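Local coordinates for hypothetical peroxiredoxin protein (Sinorhizobium meliloti, PDB 3UMA) that probably reduces hydrogen peroxide and organic hydroperoxides to water and alcohols at the expense of glutathione, as a thiol-specific peroxidase of the Prx5 subfamily, at residues A[144-156]-A[164-176]. Residues are numbered along the deposited sequence; the frame is centred on the assembly and turned at random.
Sequences LGIRSKRYSMLVE and NIEESPGQATASG
Arg-150 reaches across from strand 147-156 to the loop that follows its hairpin partner, strand 159-165, and lays one edge of its guanidinium group against the carbonyl of Pro-169. The two strands form an antiparallel beta hairpin in the thioredoxin-fold sheet of a Prx5-type peroxiredoxin. NE and NH2 grip the same oxygen side-on: Pro-169 O lies in the guanidinium plane, 3.1 Å from Arg-150 NE and 2.8 Å from Arg-150 NH2, with the NH2 bond the straighter of the two (157° against 141° at hydrogen). CG stands anti to the backbone N (chi1 -174°), and a bend at chi3 turns the planar head toward the loop carbonyl. On the way the aliphatic stem crosses Glu-166, Arg-150 CG passing 3.8 Å from Glu-166 CG, and its CD rests on the methyl of Ala-172. The arginine side chain also touches Cys-72, the predicted peroxidatic cysteine, and Thr-71 on helix 70-82, consistent with the active-site arginine of peroxiredoxins. With an alanine here, Pro-169 O is likely to lose both of these donors and a gap to open beside Cys-72.

Glu-166, bent at chi2, turns its carboxylate back to its own loop; Glu-166 OE2 stays 5.7 Å from Arg-150 NE. OE2 takes the Ser-175 hydroxyl on its anti lone pair and receives Ser-175 N from above the carboxylate plane, tying the start of the loop to Ser-175, just before Gly-176, the N-cap of helix 177-183. Between the strands, Tyr-151 faces Ile-165 as a non-hydrogen-bonded pair, Tyr-151 CB lying 4.2 Å from Ile-165 CG1. One water joins Arg-150 N to Glu-166 O. Ser-152 and Asn-164 form the hydrogen-bonded pair, Asn-164 N donating to Ser-152 O at 2.9 Å.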
loop_
_atom_site.group_PDB
_atom_site.type_symbol
_atom_site.label_atom_id
_atom_site.label_comp_id
_atom_site.label_asym_id
_atom_site.label_seq_id
_atom_site.Cartn_x
_atom_site.Cartn_y
_atom_site.Cartn_z
ATOM N N LEU A 144 3.537 -6.438 -16.369
ATOM C CA LEU A 144 3.775 -5.529 -15.257
ATOM C C LEU A 144 5.256 -5.383 -14.870
ATOM O O LEU A 144 5.625 -4.391 -14.232
ATOM C CB LEU A 144 2.898 -5.883 -14.036
ATOM C CG LEU A 144 1.358 -5.978 -14.242
ATOM C CD1 LEU A 144 0.632 -6.308 -12.927
ATOM C CD2 LEU A 144 0.744 -4.725 -14.856
ATOM N N GLY A 145 6.096 -6.348 -15.249
ATOM C CA GLY A 145 7.496 -6.366 -14.802
ATOM C C GLY A 145 7.604 -6.507 -13.282
ATOM O O GLY A 145 6.752 -7.194 -12.661
ATOM N N ILE A 146 8.627 -5.868 -12.694
ATOM C CA ILE A 146 8.873 -5.914 -11.252
ATOM C C ILE A 146 7.927 -4.978 -10.520
ATOM O O ILE A 146 7.867 -3.774 -10.819
ATOM C CB ILE A 146 10.320 -5.524 -10.818
ATOM C CG1 ILE A 146 11.431 -6.273 -11.586
ATOM C CG2 ILE A 146 10.483 -5.740 -9.305
ATOM C CD1 ILE A 146 11.258 -7.799 -11.695
ATOM N N ARG A 147 7.186 -5.538 -9.572
ATOM C CA ARG A 147 6.161 -4.795 -8.830
ATOM C C ARG A 147 6.175 -5.218 -7.366
ATOM O O ARG A 147 7.016 -6.003 -6.967
ATOM C CB ARG A 147 4.773 -5.046 -9.427
ATOM C CG ARG A 147 4.600 -4.603 -10.889
ATOM C CD ARG A 147 4.730 -3.080 -11.055
ATOM N NE ARG A 147 4.548 -2.688 -12.443
ATOM C CZ ARG A 147 3.420 -2.203 -12.931
ATOM N NH1 ARG A 147 2.370 -2.052 -12.146
ATOM N NH2 ARG A 147 3.346 -1.867 -14.211
ATOM N N SER A 148 5.233 -4.711 -6.580
ATOM C CA SER A 148 5.086 -5.168 -5.214
ATOM C C SER A 148 4.133 -6.368 -5.169
ATOM O O SER A 148 3.115 -6.375 -5.868
ATOM C CB SER A 148 4.486 -4.054 -4.346
ATOM O OG SER A 148 4.398 -4.460 -2.990
ATOM N N LYS A 149 4.471 -7.361 -4.348
ATOM C CA LYS A 149 3.464 -8.305 -3.831
ATOM C C LYS A 149 2.251 -7.565 -3.266
ATOM O O LYS A 149 2.376 -6.426 -2.762
ATOM C CB LYS A 149 4.069 -9.156 -2.713
ATOM C CG LYS A 149 5.024 -10.185 -3.226
ATOM C CD LYS A 149 5.528 -11.087 -2.132
ATOM C CE LYS A 149 6.193 -12.282 -2.775
ATOM N NZ LYS A 149 7.031 -13.011 -1.799
ATOM N N ARG A 150 1.075 -8.191 -3.352
ATOM C CA ARG A 150 -0.100 -7.671 -2.639
ATOM C C ARG A 150 0.019 -7.987 -1.133
ATOM O O ARG A 150 0.284 -9.125 -0.750
ATOM C CB ARG A 150 -1.396 -8.226 -3.229
ATOM C CG ARG A 150 -2.672 -7.629 -2.631
ATOM C CD ARG A 150 -3.981 -8.149 -3.305
ATOM N NE ARG A 150 -3.839 -8.310 -4.755
ATOM C CZ ARG A 150 -3.885 -7.326 -5.654
ATOM N NH1 ARG A 150 -4.073 -6.057 -5.308
ATOM N NH2 ARG A 150 -3.698 -7.615 -6.927
ATOM N N TYR A 151 -0.157 -6.973 -0.288
ATOM C CA TYR A 151 -0.108 -7.153 1.166
ATOM C C TYR A 151 -0.892 -6.033 1.826
ATOM O O TYR A 151 -1.218 -5.030 1.179
ATOM C CB TYR A 151 1.341 -7.240 1.725
ATOM C CG TYR A 151 2.185 -5.972 1.561
ATOM C CD1 TYR A 151 1.952 -4.832 2.353
ATOM C CD2 TYR A 151 3.213 -5.912 0.607
ATOM C CE1 TYR A 151 2.714 -3.665 2.208
ATOM C CE2 TYR A 151 3.993 -4.749 0.453
ATOM C CZ TYR A 151 3.738 -3.630 1.262
ATOM O OH TYR A 151 4.478 -2.468 1.100
ATOM N N SER A 152 -1.231 -6.226 3.094
ATOM C CA SER A 152 -1.701 -5.128 3.925
ATOM C C SER A 152 -0.955 -5.226 5.254
ATOM O O SER A 152 -0.484 -6.301 5.648
ATOM C CB SER A 152 -3.214 -5.180 4.159
ATOM O OG SER A 152 -3.508 -6.265 5.009
HETATM N N MSE A 153 -0.817 -4.101 5.932
HETATM C CA MSE A 153 -0.156 -4.129 7.219
HETATM C C MSE A 153 -0.735 -3.055 8.108
HETATM O O MSE A 153 -1.180 -2.020 7.626
HETATM C CB MSE A 153 1.374 -4.014 7.094
HETATM C CG MSE A 153 1.856 -2.824 6.316
HETATM SE SE MSE A 153 3.805 -2.641 6.356
HETATM C CE MSE A 153 4.442 -4.135 5.279
ATOM N N LEU A 154 -0.790 -3.349 9.402
ATOM C CA LEU A 154 -1.088 -2.338 10.416
ATOM C C LEU A 154 0.237 -1.866 11.016
ATOM O O LEU A 154 1.051 -2.668 11.485
ATOM C CB LEU A 154 -2.035 -2.894 11.493
ATOM C CG LEU A 154 -2.440 -1.972 12.659
ATOM C CD1 LEU A 154 -3.178 -0.738 12.150
ATOM C CD2 LEU A 154 -3.297 -2.747 13.669
ATOM N N VAL A 155 0.456 -0.556 10.956
ATOM C CA VAL A 155 1.729 0.025 11.356
ATOM C C VAL A 155 1.497 1.013 12.517
ATOM O O VAL A 155 0.681 1.927 12.408
ATOM C CB VAL A 155 2.423 0.727 10.156
ATOM C CG1 VAL A 155 3.836 1.169 10.523
ATOM C CG2 VAL A 155 2.487 -0.223 8.923
ATOM N N GLU A 156 2.204 0.803 13.625
ATOM C CA GLU A 156 2.013 1.651 14.824
ATOM C C GLU A 156 3.294 2.388 15.139
ATOM O O GLU A 156 4.330 1.764 15.351
ATOM C CB GLU A 156 1.507 0.821 16.018
ATOM C CG GLU A 156 0.039 0.389 15.820
ATOM C CD GLU A 156 -0.532 -0.567 16.904
ATOM O OE1 GLU A 156 0.103 -0.800 17.957
ATOM O OE2 GLU A 156 -1.644 -1.085 16.680
ATOM N N ASN A 164 -0.238 -9.053 6.371
ATOM C CA ASN A 164 -0.966 -10.046 5.590
ATOM C C ASN A 164 -0.448 -10.025 4.168
ATOM O O ASN A 164 -0.787 -9.125 3.417
ATOM C CB ASN A 164 -2.458 -9.709 5.606
ATOM C CG ASN A 164 -2.998 -9.488 7.018
ATOM O OD1 ASN A 164 -3.538 -8.424 7.339
ATOM N ND2 ASN A 164 -2.854 -10.486 7.859
ATOM N N ILE A 165 0.387 -11.000 3.818
ATOM C CA ILE A 165 1.013 -11.090 2.497
ATOM C C ILE A 165 0.315 -12.147 1.649
ATOM O O ILE A 165 0.189 -13.285 2.083
ATOM C CB ILE A 165 2.504 -11.486 2.609
ATOM C CG1 ILE A 165 3.259 -10.534 3.566
ATOM C CG2 ILE A 165 3.160 -11.571 1.218
ATOM C CD1 ILE A 165 4.679 -11.028 3.940
ATOM N N GLU A 166 -0.117 -11.777 0.443
ATOM C CA GLU A 166 -0.744 -12.732 -0.481
ATOM C C GLU A 166 0.293 -13.605 -1.183
ATOM O O GLU A 166 1.261 -13.105 -1.763
ATOM C CB GLU A 166 -1.564 -12.008 -1.552
ATOM C CG GLU A 166 -2.662 -11.086 -1.027
ATOM C CD GLU A 166 -3.859 -11.822 -0.426
ATOM O OE1 GLU A 166 -3.879 -13.076 -0.452
ATOM O OE2 GLU A 166 -4.782 -11.140 0.069
ATOM N N GLU A 167 0.075 -14.912 -1.155
ATOM C CA GLU A 167 0.911 -15.842 -1.925
ATOM C C GLU A 167 0.685 -15.664 -3.428
ATOM O O GLU A 167 1.558 -15.953 -4.241
ATOM C CB GLU A 167 0.623 -17.288 -1.512
ATOM C CG GLU A 167 1.797 -17.973 -0.806
ATOM C CD GLU A 167 2.498 -19.002 -1.710
ATOM O OE1 GLU A 167 1.959 -20.130 -1.847
ATOM O OE2 GLU A 167 3.582 -18.687 -2.278
ATOM N N SER A 168 -0.484 -15.160 -3.788
ATOM C CA SER A 168 -0.840 -15.010 -5.185
ATOM C C SER A 168 -1.407 -13.611 -5.408
ATOM O O SER A 168 -2.280 -13.174 -4.655
ATOM C CB SER A 168 -1.849 -16.094 -5.579
ATOM O OG SER A 168 -2.687 -15.657 -6.634
ATOM N N PRO A 169 -0.892 -12.894 -6.420
ATOM C CA PRO A 169 -1.345 -11.530 -6.660
ATOM C C PRO A 169 -2.801 -11.430 -7.118
ATOM O O PRO A 169 -3.386 -10.361 -7.013
ATOM C CB PRO A 169 -0.397 -11.033 -7.759
ATOM C CG PRO A 169 0.072 -12.278 -8.444
ATOM C CD PRO A 169 0.207 -13.274 -7.331
ATOM N N GLY A 170 -3.369 -12.525 -7.625
ATOM C CA GLY A 170 -4.777 -12.547 -8.028
ATOM C C GLY A 170 -5.732 -12.774 -6.868
ATOM O O GLY A 170 -6.953 -12.833 -7.055
ATOM N N GLN A 171 -5.179 -12.916 -5.670
ATOM C CA GLN A 171 -5.984 -13.043 -4.457
ATOM C C GLN A 171 -5.853 -11.776 -3.633
ATOM O O GLN A 171 -4.781 -11.138 -3.636
ATOM C CB GLN A 171 -5.543 -14.285 -3.668
ATOM C CG GLN A 171 -5.757 -15.573 -4.513
ATOM C CD GLN A 171 -5.556 -16.877 -3.761
ATOM O OE1 GLN A 171 -5.512 -16.904 -2.530
ATOM N NE2 GLN A 171 -5.443 -17.982 -4.514
ATOM N N ALA A 172 -6.936 -11.417 -2.940
ATOM C CA ALA A 172 -7.006 -10.194 -2.153
ATOM C C ALA A 172 -7.897 -10.337 -0.913
ATOM O O ALA A 172 -8.576 -9.392 -0.514
ATOM C CB ALA A 172 -7.484 -9.029 -3.030
ATOM N N THR A 173 -7.886 -11.504 -0.281
ATOM C CA THR A 173 -8.747 -11.711 0.885
ATOM C C THR A 173 -8.019 -11.420 2.195
ATOM O O THR A 173 -8.400 -10.502 2.916
ATOM C CB THR A 173 -9.411 -13.118 0.872
ATOM O OG1 THR A 173 -10.262 -13.216 -0.278
ATOM C CG2 THR A 173 -10.226 -13.348 2.117
ATOM N N ALA A 174 -6.969 -12.188 2.476
ATOM C CA ALA A 174 -6.117 -11.959 3.647
ATOM C C ALA A 174 -5.655 -10.489 3.760
ATOM O O ALA A 174 -5.622 -9.926 4.862
ATOM C CB ALA A 174 -4.903 -12.942 3.640
ATOM N N SER A 175 -5.373 -9.859 2.617
ATOM C CA SER A 175 -4.914 -8.458 2.584
ATOM C C SER A 175 -6.034 -7.441 2.351
ATOM O O SER A 175 -5.781 -6.247 2.265
ATOM C CB SER A 175 -3.790 -8.294 1.541
ATOM O OG SER A 175 -4.290 -8.422 0.224
ATOM N N GLY A 176 -7.277 -7.915 2.285
ATOM C CA GLY A 176 -8.433 -7.072 1.996
ATOM C C GLY A 176 -8.907 -6.245 3.176
ATOM O O GLY A 176 -8.522 -6.509 4.326
HETATM O O HOH W 1 1.131 -11.117 -4.033
HETATM O O HOH W 2 -6.124 -7.086 5.451
#